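Side-chain contacts in carboxylic ester hydrolase (Aspergillus niger, PDB 7K4O), which hydrolyses carboxylic ester bonds as a serine esterase of the tannase family, probably releasing gallic acid from tannins: residues T133-L136 and T141-Y144; E335-S340 and G346-Q351; G353-A358 and N364-D369. One frame throughout, in Å; residues are numbered along the deposited sequence.

Contact 1: T133-L136 and T141-Y144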
ATOM      1  N   THR A 133      -4.428  14.248 -12.637  1.00 26.52           N
ATOM      2  CA  THR A 133      -4.485  15.548 -13.352  1.00 28.95           C
ATOM      3  C   THR A 133      -3.838  15.461 -14.732  1.00 31.12           C
ATOM      4  O   THR A 133      -4.177  16.274 -15.580  1.00 32.92           O
ATOM      5  CB  THR A 133      -3.909  16.675 -12.501  1.00 37.70           C
ATOM      6  OG1 THR A 133      -2.475  16.596 -12.493  1.00 51.51           O
ATOM      7  CG2 THR A 133      -4.451  16.582 -11.093  1.00 36.06           C
ATOM      8  N   ALA A 134      -3.022  14.454 -15.009  1.00 25.05           N
ATOM      9  CA  ALA A 134      -2.304  14.299 -16.278  1.00 25.68           C
ATOM     10  C   ALA A 134      -2.873  13.151 -17.131  1.00 23.22           C
ATOM     11  O   ALA A 134      -2.309  12.909 -18.205  1.00 23.08           O
ATOM     12  CB  ALA A 134      -0.826  14.083 -15.965  1.00 29.73           C
ATOM     13  N   MET A 135      -3.899  12.462 -16.670  1.00 22.74           N
ATOM     14  CA  MET A 135      -4.305  11.175 -17.281  1.00 22.62           C
ATOM     15  C   MET A 135      -5.083  11.393 -18.582  1.00 24.87           C
ATOM     16  O   MET A 135      -5.084  10.442 -19.386  1.00 23.05           O
ATOM     17  CB  MET A 135      -5.120  10.352 -16.285  1.00 23.13           C
ATOM     18  CG  MET A 135      -5.326   8.917 -16.634  1.00 24.63           C
ATOM     19  SD  MET A 135      -3.804   7.935 -16.769  1.00 25.93           S
ATOM     20  CE  MET A 135      -3.452   7.773 -15.024  1.00 26.07           C
ATOM     21  N   LEU A 136      -5.742  12.544 -18.776  1.00 23.26           N
ATOM     22  CA  LEU A 136      -6.641  12.720 -19.939  1.00 24.84           C
ATOM     23  C   LEU A 136      -6.114  13.806 -20.854  1.00 25.95           C
ATOM     24  O   LEU A 136      -5.835  14.927 -20.410  1.00 28.04           O
ATOM     25  CB  LEU A 136      -8.066  13.053 -19.501  1.00 24.87           C
ATOM     26  CG  LEU A 136      -8.753  12.054 -18.605  1.00 26.11           C
ATOM     27  CD1 LEU A 136     -10.118  12.589 -18.191  1.00 30.41           C
ATOM     28  CD2 LEU A 136      -8.854  10.677 -19.204  1.00 26.00           C
ATOM     29  N   THR A 141     -10.289  10.688 -24.079  1.00 23.49           N
ATOM     30  CA  THR A 141      -8.960  10.367 -24.659  1.00 24.25           C
ATOM     31  C   THR A 141      -7.915  10.248 -23.540  1.00 22.42           C
ATOM     32  O   THR A 141      -7.543  11.258 -22.964  1.00 23.47           O
ATOM     33  CB  THR A 141      -8.525  11.439 -25.651  1.00 24.70           C
ATOM     34  OG1 THR A 141      -9.571  11.655 -26.609  1.00 24.00           O
ATOM     35  CG2 THR A 141      -7.277  11.061 -26.394  1.00 25.04           C
ATOM     36  N   LEU A 142      -7.553   9.019 -23.222  1.00 23.35           N
ATOM     37  CA  LEU A 142      -6.401   8.829 -22.295  0.64 23.92           C
ATOM     38  C   LEU A 142      -4.984   9.269 -22.839  1.00 25.45           C
ATOM     39  O   LEU A 142      -4.590   9.221 -24.067  1.00 23.42           O
ATOM     40  CB  LEU A 142      -6.351   7.328 -22.006  0.64 24.17           C
ATOM     41  CG  LEU A 142      -5.984   6.921 -20.589  0.64 28.59           C
ATOM     42  CD1 LEU A 142      -7.128   7.200 -19.639  0.64 27.15           C
ATOM     43  CD2 LEU A 142      -5.609   5.452 -20.547  0.64 32.36           C
ATOM     44  N   ASP A 143      -4.215   9.864 -21.936  1.00 22.50           N
ATOM     45  CA  ASP A 143      -2.789  10.089 -22.207  1.00 24.23           C
ATOM     46  C   ASP A 143      -2.104   8.757 -21.853  1.00 21.87           C
ATOM     47  O   ASP A 143      -1.866   8.478 -20.632  1.00 22.93           O
ATOM     48  CB  ASP A 143      -2.270  11.233 -21.370  1.00 23.57           C
ATOM     49  CG  ASP A 143      -0.844  11.627 -21.672  1.00 25.73           C
ATOM     50  OD1 ASP A 143      -0.086  10.758 -22.136  1.00 25.57           O
ATOM     51  OD2 ASP A 143      -0.487  12.811 -21.447  1.00 29.19           O
ATOM     52  N   TYR A 144      -1.832   7.928 -22.848  1.00 20.99           N
ATOM     53  CA  TYR A 144      -1.184   6.616 -22.573  1.00 20.96           C
ATOM     54  C   TYR A 144       0.195   6.789 -21.944  1.00 20.68           C
ATOM     55  O   TYR A 144       0.589   5.856 -21.184  1.00 20.70           O
ATOM     56  CB  TYR A 144      -1.101   5.772 -23.844  1.00 22.43           C
ATOM     57  CG  TYR A 144      -2.443   5.373 -24.399  1.00 21.29           C
ATOM     58  CD1 TYR A 144      -3.281   4.525 -23.698  1.00 22.36           C
ATOM     59  CD2 TYR A 144      -2.856   5.791 -25.645  1.00 26.64           C
ATOM     60  CE1 TYR A 144      -4.514   4.136 -24.176  1.00 22.62           C
ATOM     61  CE2 TYR A 144      -4.087   5.396 -26.157  1.00 26.11           C
ATOM     62  CZ  TYR A 144      -4.916   4.571 -25.427  1.00 24.99           C
ATOM     63  OH  TYR A 144      -6.120   4.169 -25.973  1.00 25.43           O
TER
HETATM   64  O   HOH W   1      -1.588  15.045 -20.057  1.00 45.70           O
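Leu136 and Leu142 face each other as an antiparallel, non-hydrogen-bonded pair, their CA atoms 4.6 Å apart, where the chain turns back into the short strand 141-142. One backbone hydrogen bond clasps the segments: Asp143 N gives its hydrogen to Met135 O at 2.8 Å, almost straight (168°), although the donor stands 36° out of the carbonyl plane. From that bond two CA-H...O contacts continue the pairing toward Thr141: Leu142 CA approaches the same Met135 O, and Leu136 CA makes a comparable contact to Thr141 O (3.5 Å). The side chains of the leucine pair diverge at their roots, yet Leu136 CD2 still reaches Leu142 CD1. Met135, its CG anti to the backbone N (chi1 -166°) and its chain bent beyond that, runs beside Leu142 in the same direction, with CG 3.9 Å from Leu142 CD1. These contacts of Leu142 CD1 hold for one of its two conformers. Asp143 carries the polar half: its CB packs against Met135 O and Ala134 O, and a water donates to Ala134 O and Asp143 OD2, 2.9 Å from each, tying carboxylate to backbone. Its OD1 accepts Thr146 N, making Asp143 the N-cap of helix 144-169, while Thr146 OG1 is also hydrogen-bonded to Ala134 O. The turn thus rests between two helices: Met135 and Leu142 share Leu147 of helix 144-169 and Leu360 of helix 351-361, and Leu136 lies on Leu359 of the latter.

Contact 2: E335-S340 and G346-Q351. With NAG (2-acetamido-2-deoxy-beta-D-glucopyranose), chain I.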
ATOM      1  N   GLU A 335     -19.585   5.446   4.491  1.00 34.52           N
ATOM      2  CA  GLU A 335     -19.876   6.791   5.045  1.00 34.94           C
ATOM      3  C   GLU A 335     -21.066   7.407   4.299  1.00 36.21           C
ATOM      4  O   GLU A 335     -21.105   7.412   3.055  1.00 34.84           O
ATOM      5  CB  GLU A 335     -18.686   7.742   4.946  1.00 42.38           C
ATOM      6  CG  GLU A 335     -18.887   9.018   5.765  1.00 49.99           C
ATOM      7  CD  GLU A 335     -18.601   8.875   7.264  1.00 55.68           C
ATOM      8  OE1 GLU A 335     -18.237   7.749   7.735  1.00 63.06           O
ATOM      9  OE2 GLU A 335     -18.723   9.889   7.966  1.00 64.93           O
ATOM     10  N   THR A 336     -22.072   7.837   5.067  1.00 35.84           N
ATOM     11  CA  THR A 336     -23.264   8.540   4.521  1.00 35.64           C
ATOM     12  C   THR A 336     -23.125  10.033   4.790  1.00 38.55           C
ATOM     13  O   THR A 336     -22.224  10.441   5.500  1.00 37.82           O
ATOM     14  CB  THR A 336     -24.529   7.943   5.160  1.00 35.37           C
ATOM     15  OG1 THR A 336     -24.388   7.976   6.589  1.00 38.80           O
ATOM     16  CG2 THR A 336     -24.734   6.530   4.691  1.00 38.16           C
ATOM     17  N   GLN A 337     -24.018  10.834   4.229  1.00 41.37           N
ATOM     18  CA  GLN A 337     -24.006  12.284   4.485  1.00 43.18           C
ATOM     19  C   GLN A 337     -25.402  12.741   4.921  1.00 45.30           C
ATOM     20  O   GLN A 337     -26.438  12.190   4.455  1.00 41.47           O
ATOM     21  CB  GLN A 337     -23.540  13.088   3.280  1.00 40.74           C
ATOM     22  CG  GLN A 337     -24.391  12.915   2.041  1.00 47.68           C
ATOM     23  CD  GLN A 337     -23.811  13.674   0.868  1.00 60.03           C
ATOM     24  OE1 GLN A 337     -23.529  14.868   0.950  1.00 64.77           O
ATOM     25  NE2 GLN A 337     -23.592  12.979  -0.236  1.00 62.47           N
ATOM     26  N   TYR A 338     -25.395  13.735   5.789  1.00 49.74           N
ATOM     27  CA  TYR A 338     -26.626  14.284   6.401  1.00 53.89           C
ATOM     28  C   TYR A 338     -27.204  15.361   5.484  1.00 43.80           C
ATOM     29  O   TYR A 338     -26.469  16.286   5.108  1.00 50.13           O
ATOM     30  CB  TYR A 338     -26.333  14.861   7.781  1.00 55.07           C
ATOM     31  CG  TYR A 338     -27.598  15.197   8.520  1.00 65.98           C
ATOM     32  CD1 TYR A 338     -28.451  14.187   8.942  1.00 73.27           C
ATOM     33  CD2 TYR A 338     -27.948  16.512   8.784  1.00 71.75           C
ATOM     34  CE1 TYR A 338     -29.624  14.484   9.619  1.00 79.43           C
ATOM     35  CE2 TYR A 338     -29.106  16.824   9.475  1.00 72.73           C
ATOM     36  CZ  TYR A 338     -29.941  15.804   9.899  1.00 78.65           C
ATOM     37  OH  TYR A 338     -31.091  16.093  10.574  1.00 91.93           O
ATOM     38  N   ASN A 339     -28.486  15.243   5.159  1.00 56.93           N
ATOM     39  CA  ASN A 339     -29.261  16.257   4.397  1.00 65.05           C
ATOM     40  C   ASN A 339     -30.091  17.070   5.407  1.00 67.82           C
ATOM     41  O   ASN A 339     -30.917  16.471   6.107  1.00 60.30           O
ATOM     42  CB  ASN A 339     -30.125  15.593   3.326  1.00 71.97           C
ATOM     43  CG  ASN A 339     -30.753  16.617   2.410  1.00 82.62           C
ATOM     44  OD1 ASN A 339     -31.081  17.719   2.834  1.00 85.20           O
ATOM     45  ND2 ASN A 339     -30.904  16.304   1.141  1.00 96.12           N
ATOM     46  N   SER A 340     -29.849  18.376   5.511  1.00 78.85           N
ATOM     47  CA  SER A 340     -30.568  19.282   6.448  1.00 86.06           C
ATOM     48  C   SER A 340     -32.012  19.527   5.988  1.00 85.68           C
ATOM     49  O   SER A 340     -32.875  19.621   6.870  1.00 84.70           O
ATOM     50  CB  SER A 340     -29.820  20.559   6.644  1.00 78.27           C
ATOM     51  OG  SER A 340     -28.910  20.391   7.716  1.00 89.32           O
ATOM     52  N   GLY A 346     -28.001  10.069   3.814  1.00 40.41           N
ATOM     53  CA  GLY A 346     -28.162   9.593   2.439  1.00 39.11           C
ATOM     54  C   GLY A 346     -26.828   9.243   1.791  1.00 39.95           C
ATOM     55  O   GLY A 346     -25.749   9.386   2.432  1.00 37.90           O
ATOM     56  N   LEU A 347     -26.919   8.852   0.527  1.00 39.93           N
ATOM     57  CA  LEU A 347     -25.759   8.337  -0.239  1.00 39.76           C
ATOM     58  C   LEU A 347     -24.646   9.387  -0.272  1.00 35.92           C
ATOM     59  O   LEU A 347     -24.890  10.567  -0.559  1.00 34.47           O
ATOM     60  CB  LEU A 347     -26.270   7.970  -1.631  1.00 41.38           C
ATOM     61  CG  LEU A 347     -25.222   7.523  -2.643  1.00 41.12           C
ATOM     62  CD1 LEU A 347     -24.584   6.229  -2.168  1.00 41.57           C
ATOM     63  CD2 LEU A 347     -25.868   7.310  -3.999  1.00 39.43           C
ATOM     64  N   ASP A 348     -23.413   8.939  -0.039  1.00 35.61           N
ATOM     65  CA  ASP A 348     -22.196   9.762  -0.208  1.00 37.15           C
ATOM     66  C   ASP A 348     -21.201   8.947  -1.050  1.00 32.47           C
ATOM     67  O   ASP A 348     -20.590   8.022  -0.478  1.00 34.16           O
ATOM     68  CB  ASP A 348     -21.621  10.129   1.158  1.00 39.64           C
ATOM     69  CG  ASP A 348     -20.493  11.143   1.076  1.00 44.54           C
ATOM     70  OD1 ASP A 348     -20.124  11.547  -0.052  1.00 40.77           O
ATOM     71  OD2 ASP A 348     -19.994  11.525   2.154  1.00 53.91           O
ATOM     72  N   ILE A 349     -21.131   9.224  -2.350  1.00 32.75           N
ATOM     73  CA  ILE A 349     -20.390   8.352  -3.311  1.00 31.74           C
ATOM     74  C   ILE A 349     -18.910   8.352  -2.930  1.00 28.31           C
ATOM     75  O   ILE A 349     -18.321   9.442  -2.839  1.00 31.20           O
ATOM     76  CB  ILE A 349     -20.614   8.795  -4.766  1.00 33.93           C
ATOM     77  CG1 ILE A 349     -22.087   8.630  -5.132  1.00 33.15           C
ATOM     78  CG2 ILE A 349     -19.729   7.965  -5.691  1.00 35.68           C
ATOM     79  CD1 ILE A 349     -22.484   9.287  -6.417  1.00 33.53           C
ATOM     80  N   ASP A 350     -18.353   7.167  -2.726  1.00 31.91           N
ATOM     81  CA  ASP A 350     -16.927   7.042  -2.365  1.00 30.91           C
ATOM     82  C   ASP A 350     -16.033   7.671  -3.442  1.00 29.97           C
ATOM     83  O   ASP A 350     -16.143   7.304  -4.614  1.00 32.31           O
ATOM     84  CB  ASP A 350     -16.585   5.586  -2.159  1.00 30.14           C
ATOM     85  CG  ASP A 350     -15.171   5.460  -1.647  1.00 35.17           C
ATOM     86  OD1 ASP A 350     -14.996   5.541  -0.440  1.00 41.27           O
ATOM     87  OD2 ASP A 350     -14.264   5.385  -2.489  1.00 30.95           O
ATOM     88  N   GLN A 351     -15.127   8.541  -3.016  1.00 30.43           N
ATOM     89  CA  GLN A 351     -14.268   9.352  -3.904  1.00 32.79           C
ATOM     90  C   GLN A 351     -13.332   8.414  -4.711  1.00 29.17           C
ATOM     91  O   GLN A 351     -13.179   8.666  -5.903  1.00 27.84           O
ATOM     92  CB  GLN A 351     -13.486  10.377  -3.085  1.00 36.06           C
ATOM     93  CG  GLN A 351     -12.846  11.484  -3.933  1.00 44.56           C
ATOM     94  CD  GLN A 351     -11.568  11.107  -4.671  1.00 58.20           C
ATOM     95  OE1 GLN A 351     -10.784  10.279  -4.222  1.00 60.54           O
ATOM     96  NE2 GLN A 351     -11.350  11.703  -5.838  1.00 62.60           N
TER
HETATM   97  C1  NAG I 602     -31.489  17.428   0.451  0.78109.02           C
HETATM   98  C2  NAG I 602     -30.620  17.772  -0.729  1.00113.69           C
HETATM   99  C3  NAG I 602     -31.171  18.954  -1.493  0.86117.03           C
HETATM  100  C4  NAG I 602     -32.531  18.558  -2.002  0.96121.51           C
HETATM  101  C5  NAG I 602     -33.380  18.139  -0.814  0.95117.15           C
HETATM  102  C6  NAG I 602     -34.698  17.609  -1.338  1.00112.48           C
HETATM  103  C7  NAG I 602     -28.272  17.446  -0.912  1.00107.04           C
HETATM  104  C8  NAG I 602     -26.901  17.979  -0.652  1.00103.23           C
HETATM  105  N2  NAG I 602     -29.268  18.112  -0.363  0.92111.44           N
HETATM  106  O3  NAG I 602     -30.325  19.250  -2.606  0.55117.72           O
HETATM  107  O4  NAG I 602     -33.105  19.665  -2.700  1.00124.76           O
HETATM  108  O5  NAG I 602     -32.752  17.096  -0.068  0.84117.78           O
HETATM  109  O6  NAG I 602     -35.370  16.914  -0.298  1.00103.91           O
HETATM  110  O7  NAG I 602     -28.490  16.479  -1.617  1.00104.41           O
HETATM  111  O   HOH W   2     -22.903   6.469   1.403  1.00 34.66           O
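Gln337 turns its CG between the backbone N and the carbonyl carbon (chi1 60°) and then extends, which carries its amide across to the partner segment; there Asp348 points its CB toward the Gln337 segment, and its chi1 of -171° sets the carboxylate beside the amide. The frame is a two-stranded beta hairpin, strands 337-339 and 344-346, in which Gln337 and Gly346 form an antiparallel hydrogen-bonded pair: Gln337 N to Gly346 O at 2.9 Å, Gly346 N to Gln337 O at 2.7 Å. A third bond follows from the side chain, Gln337 NE2 to Leu347 O at 2.8 Å, arriving in the carbonyl plane on a lone pair. The Gln337 and Asp348 side chains cross at about a right angle, amide and carboxylate planes 40° apart, and meet through NE2 and CB at 3.7 Å. Thr336 lays CB over Gly346 O at 3.3 Å, while its hydroxyl is hydrogen-bonded to Pro236 O. Next to the pair, on the Glu335 side, a water donates to Glu335 O and accepts from Asp348 N. At the other end Asn339, in an Asn-Ser-Thr sequon, bears a glycan: its OD1 is hydrogen-bonded to Thr341 OG1, and its ND2 is linked covalently to NAG C1 at 1.4 Å.

Contact 3: G353-A358 and N364-D369. With NAG (2-acetamido-2-deoxy-beta-D-glucopyranose), chain E.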
ATOM      1  N   GLY A 353     -13.509   5.162  -5.424  1.00 26.65           N
ATOM      2  CA  GLY A 353     -14.253   4.314  -6.348  1.00 24.39           C
ATOM      3  C   GLY A 353     -14.806   5.119  -7.510  1.00 25.38           C
ATOM      4  O   GLY A 353     -14.671   4.697  -8.674  1.00 26.34           O
ATOM      5  N   GLY A 354     -15.406   6.266  -7.223  1.00 26.52           N
ATOM      6  CA  GLY A 354     -15.948   7.149  -8.260  1.00 27.14           C
ATOM      7  C   GLY A 354     -14.864   7.630  -9.194  1.00 27.52           C
ATOM      8  O   GLY A 354     -15.086   7.711 -10.435  1.00 28.21           O
ATOM      9  N   GLU A 355     -13.699   7.960  -8.648  1.00 24.49           N
ATOM     10  CA  GLU A 355     -12.622   8.487  -9.494  1.00 23.83           C
ATOM     11  C   GLU A 355     -12.195   7.401 -10.500  1.00 20.90           C
ATOM     12  O   GLU A 355     -11.860   7.760 -11.663  1.00 23.23           O
ATOM     13  CB  GLU A 355     -11.422   8.951  -8.673  1.00 25.58           C
ATOM     14  CG  GLU A 355     -10.257   9.400  -9.557  1.00 23.87           C
ATOM     15  CD  GLU A 355      -9.278  10.356  -8.935  1.00 28.46           C
ATOM     16  OE1 GLU A 355      -9.299  10.518  -7.701  1.00 28.79           O
ATOM     17  OE2 GLU A 355      -8.508  10.967  -9.696  1.00 29.02           O
ATOM     18  N   TYR A 356     -12.042   6.150 -10.102  1.00 24.05           N
ATOM     19  CA  TYR A 356     -11.652   5.072 -11.030  1.00 22.54           C
ATOM     20  C   TYR A 356     -12.649   5.040 -12.217  1.00 23.45           C
ATOM     21  O   TYR A 356     -12.224   5.080 -13.389  1.00 23.20           O
ATOM     22  CB  TYR A 356     -11.552   3.715 -10.365  1.00 23.62           C
ATOM     23  CG  TYR A 356     -11.415   2.593 -11.359  1.00 21.97           C
ATOM     24  CD1 TYR A 356     -10.347   2.564 -12.223  1.00 22.02           C
ATOM     25  CD2 TYR A 356     -12.340   1.577 -11.479  1.00 22.84           C
ATOM     26  CE1 TYR A 356     -10.222   1.583 -13.198  1.00 22.73           C
ATOM     27  CE2 TYR A 356     -12.179   0.538 -12.382  1.00 23.99           C
ATOM     28  CZ  TYR A 356     -11.110   0.532 -13.253  1.00 22.96           C
ATOM     29  OH  TYR A 356     -10.979  -0.437 -14.210  1.00 23.56           O
ATOM     30  N   ILE A 357     -13.934   4.991 -11.917  1.00 24.28           N
ATOM     31  CA  ILE A 357     -14.949   4.916 -13.017  1.00 25.37           C
ATOM     32  C   ILE A 357     -14.861   6.161 -13.890  1.00 25.06           C
ATOM     33  O   ILE A 357     -14.806   6.038 -15.137  1.00 26.62           O
ATOM     34  CB  ILE A 357     -16.358   4.659 -12.465  1.00 26.41           C
ATOM     35  CG1 ILE A 357     -16.420   3.363 -11.657  1.00 25.06           C
ATOM     36  CG2 ILE A 357     -17.384   4.697 -13.611  1.00 27.23           C
ATOM     37  CD1 ILE A 357     -15.846   2.127 -12.315  1.00 27.19           C
ATOM     38  N   ALA A 358     -14.843   7.347 -13.296  1.00 24.24           N
ATOM     39  CA  ALA A 358     -14.852   8.601 -14.077  1.00 24.45           C
ATOM     40  C   ALA A 358     -13.567   8.735 -14.907  1.00 24.06           C
ATOM     41  O   ALA A 358     -13.621   9.189 -16.065  1.00 24.79           O
ATOM     42  CB  ALA A 358     -15.061   9.791 -13.181  1.00 26.72           C
ATOM     43  N   ASN A 364     -13.557  10.760 -18.491  1.00 26.87           N
ATOM     44  CA  ASN A 364     -14.067  12.142 -18.639  1.00 29.09           C
ATOM     45  C   ASN A 364     -14.301  12.857 -17.324  1.00 35.46           C
ATOM     46  O   ASN A 364     -15.130  13.783 -17.337  1.00 35.72           O
ATOM     47  CB  ASN A 364     -15.359  12.134 -19.458  1.00 30.49           C
ATOM     48  CG  ASN A 364     -16.480  11.329 -18.856  1.00 34.00           C
ATOM     49  OD1 ASN A 364     -16.411  10.911 -17.689  1.00 30.74           O
ATOM     50  ND2 ASN A 364     -17.555  11.144 -19.637  1.00 31.06           N
ATOM     51  N   GLY A 365     -13.600  12.504 -16.255  1.00 29.01           N
ATOM     52  CA  GLY A 365     -13.684  13.254 -14.996  1.00 30.85           C
ATOM     53  C   GLY A 365     -12.929  12.556 -13.901  1.00 32.28           C
ATOM     54  O   GLY A 365     -12.294  11.513 -14.155  1.00 27.81           O
ATOM     55  N   THR A 366     -13.020  13.104 -12.697  1.00 29.36           N
ATOM     56  CA  THR A 366     -12.378  12.528 -11.490  1.00 31.73           C
ATOM     57  C   THR A 366     -13.433  12.271 -10.417  1.00 33.26           C
ATOM     58  O   THR A 366     -13.094  11.757  -9.365  1.00 32.49           O
ATOM     59  CB  THR A 366     -11.228  13.415 -11.005  1.00 35.50           C
ATOM     60  OG1 THR A 366     -11.753  14.731 -10.829  1.00 35.81           O
ATOM     61  CG2 THR A 366     -10.062  13.428 -11.975  1.00 36.07           C
ATOM     62  N   THR A 367     -14.692  12.543 -10.717  1.00 32.57           N
ATOM     63  CA  THR A 367     -15.818  12.368  -9.772  0.51 36.50           C
ATOM     64  C   THR A 367     -16.981  11.743 -10.524  1.00 35.11           C
ATOM     65  O   THR A 367     -17.207  12.145 -11.670  1.00 37.57           O
ATOM     66  CB  THR A 367     -16.221  13.715  -9.142  0.51 37.21           C
ATOM     67  OG1 THR A 367     -15.087  14.203  -8.432  0.51 43.59           O
ATOM     68  CG2 THR A 367     -17.415  13.621  -8.215  0.51 38.24           C
ATOM     69  N   LEU A 368     -17.662  10.841  -9.875  1.00 34.33           N
ATOM     70  CA  LEU A 368     -18.918  10.255 -10.371  1.00 40.54           C
ATOM     71  C   LEU A 368     -20.073  10.994  -9.675  1.00 43.78           C
ATOM     72  O   LEU A 368     -20.080  11.097  -8.407  1.00 40.99           O
ATOM     73  CB  LEU A 368     -18.840   8.779 -10.008  1.00 41.95           C
ATOM     74  CG  LEU A 368     -19.574   7.815 -10.906  1.00 39.45           C
ATOM     75  CD1 LEU A 368     -19.144   7.960 -12.362  1.00 38.66           C
ATOM     76  CD2 LEU A 368     -19.385   6.422 -10.377  1.00 37.30           C
ATOM     77  N   ASP A 369     -21.026  11.503 -10.449  1.00 50.83           N
ATOM     78  CA  ASP A 369     -22.115  12.394  -9.931  1.00 56.43           C
ATOM     79  C   ASP A 369     -23.310  11.576  -9.443  1.00 48.07           C
ATOM     80  O   ASP A 369     -24.126  12.099  -8.666  1.00 52.81           O
ATOM     81  CB  ASP A 369     -22.631  13.381 -10.987  1.00 66.76           C
ATOM     82  CG  ASP A 369     -21.645  14.484 -11.355  1.00 81.46           C
ATOM     83  OD1 ASP A 369     -20.682  14.717 -10.575  1.00 89.05           O
ATOM     84  OD2 ASP A 369     -21.837  15.104 -12.426  1.00 94.28           O
TER
HETATM   85  C1  NAG E   1     -18.735  10.429 -19.302  0.75 27.50           C
HETATM   86  C2  NAG E   1     -20.065  11.152 -19.707  0.93 34.89           C
HETATM   87  C3  NAG E   1     -21.249  10.276 -19.453  0.85 37.49           C
HETATM   88  C4  NAG E   1     -21.048   8.971 -20.261  1.00 43.71           C
HETATM   89  C5  NAG E   1     -19.722   8.339 -19.860  0.89 36.98           C
HETATM   90  C6  NAG E   1     -19.424   7.155 -20.776  0.93 46.27           C
HETATM   91  C7  NAG E   1     -19.878  13.594 -19.462  1.00 45.53           C
HETATM   92  C8  NAG E   1     -20.010  14.727 -18.495  0.71 45.12           C
HETATM   93  N2  NAG E   1     -20.133  12.400 -18.964  0.94 38.06           N
HETATM   94  O3  NAG E   1     -22.306  11.093 -19.957  0.88 41.06           O
HETATM   95  O4  NAG E   1     -22.015   7.978 -19.888  0.96 53.39           O
HETATM   96  O5  NAG E   1     -18.691   9.251 -20.035  0.76 28.25           O
HETATM   97  O6  NAG E   1     -18.853   7.568 -22.041  0.77 46.11           O
HETATM   98  O7  NAG E   1     -19.619  13.784 -20.621  1.00 54.38           O
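Ala358 O, on helix 351-361, takes the returning chain at Asn364 N (2.9 Å), the donor lying nearly along the C=O axis, with a weak second bond from Gly365 N; from there the loop 364-369 runs back beside the helix toward Gly354. The methyl of Ala358 is wedged against this backbone, CB touching Gly365 O at 3.4 Å and Thr367 O at 3.5 Å. One turn earlier, Glu355 CA makes a CA-H...O contact of 3.3 Å with Thr366 O. The Glu355 side chain, extended from a CG anti to N (chi1 176°), runs alongside Thr366 in the same direction, OE2 beside the CG2 methyl at 3.7 Å. Its polar end is served from outside: OE1 accepts Gln351 NE2, whereas OE2 lies close to the like-charged Asp132. Farther along, Leu368 points at the helix, its CB on Gly354 CA (3.8 Å) and its CD1 reaching Ile357 CG2 at 3.9 Å. Asn364, in an Asn-Gly-Thr sequon, is N-glycosylated, ND2 being joined to NAG C1 by a 1.4 Å covalent bond. The chemistry is therefore divided: the rest of the loop meets the helix through the Ala358 methyl on carbonyl oxygens, one CA-H...O contact and the apolar packing of Leu368, whereas the sugar-bearing side chain of Asn364 springs from a chain position fixed by the Ala358 carbonyl.

How the contacts relate
Along the chain the order is contact 1, contact 2, contact 3. Contact 1 falls between strands 115-120 and 179-185 of the mixed sheet; contacts 2 and 3 belong to the long insertion between its strands 205-209 and 410-416, consistent with a lid added to an alpha/beta-hydrolase core. Helix 351-361 links all three: contact 2 leads into its start, contact 3 uses its middle, and contact 1 packs on Leu359 and Leu360. Centres of contacts 1 and 3 are 14 Å apart and of 2 and 3 16 Å, with touches at Leu136–Asn364 and Ile349–Leu368; contacts 1 and 2 (29 Å) do not touch. Contact 3 thus bridges the core's loop and the insertion's glycosylated hairpin.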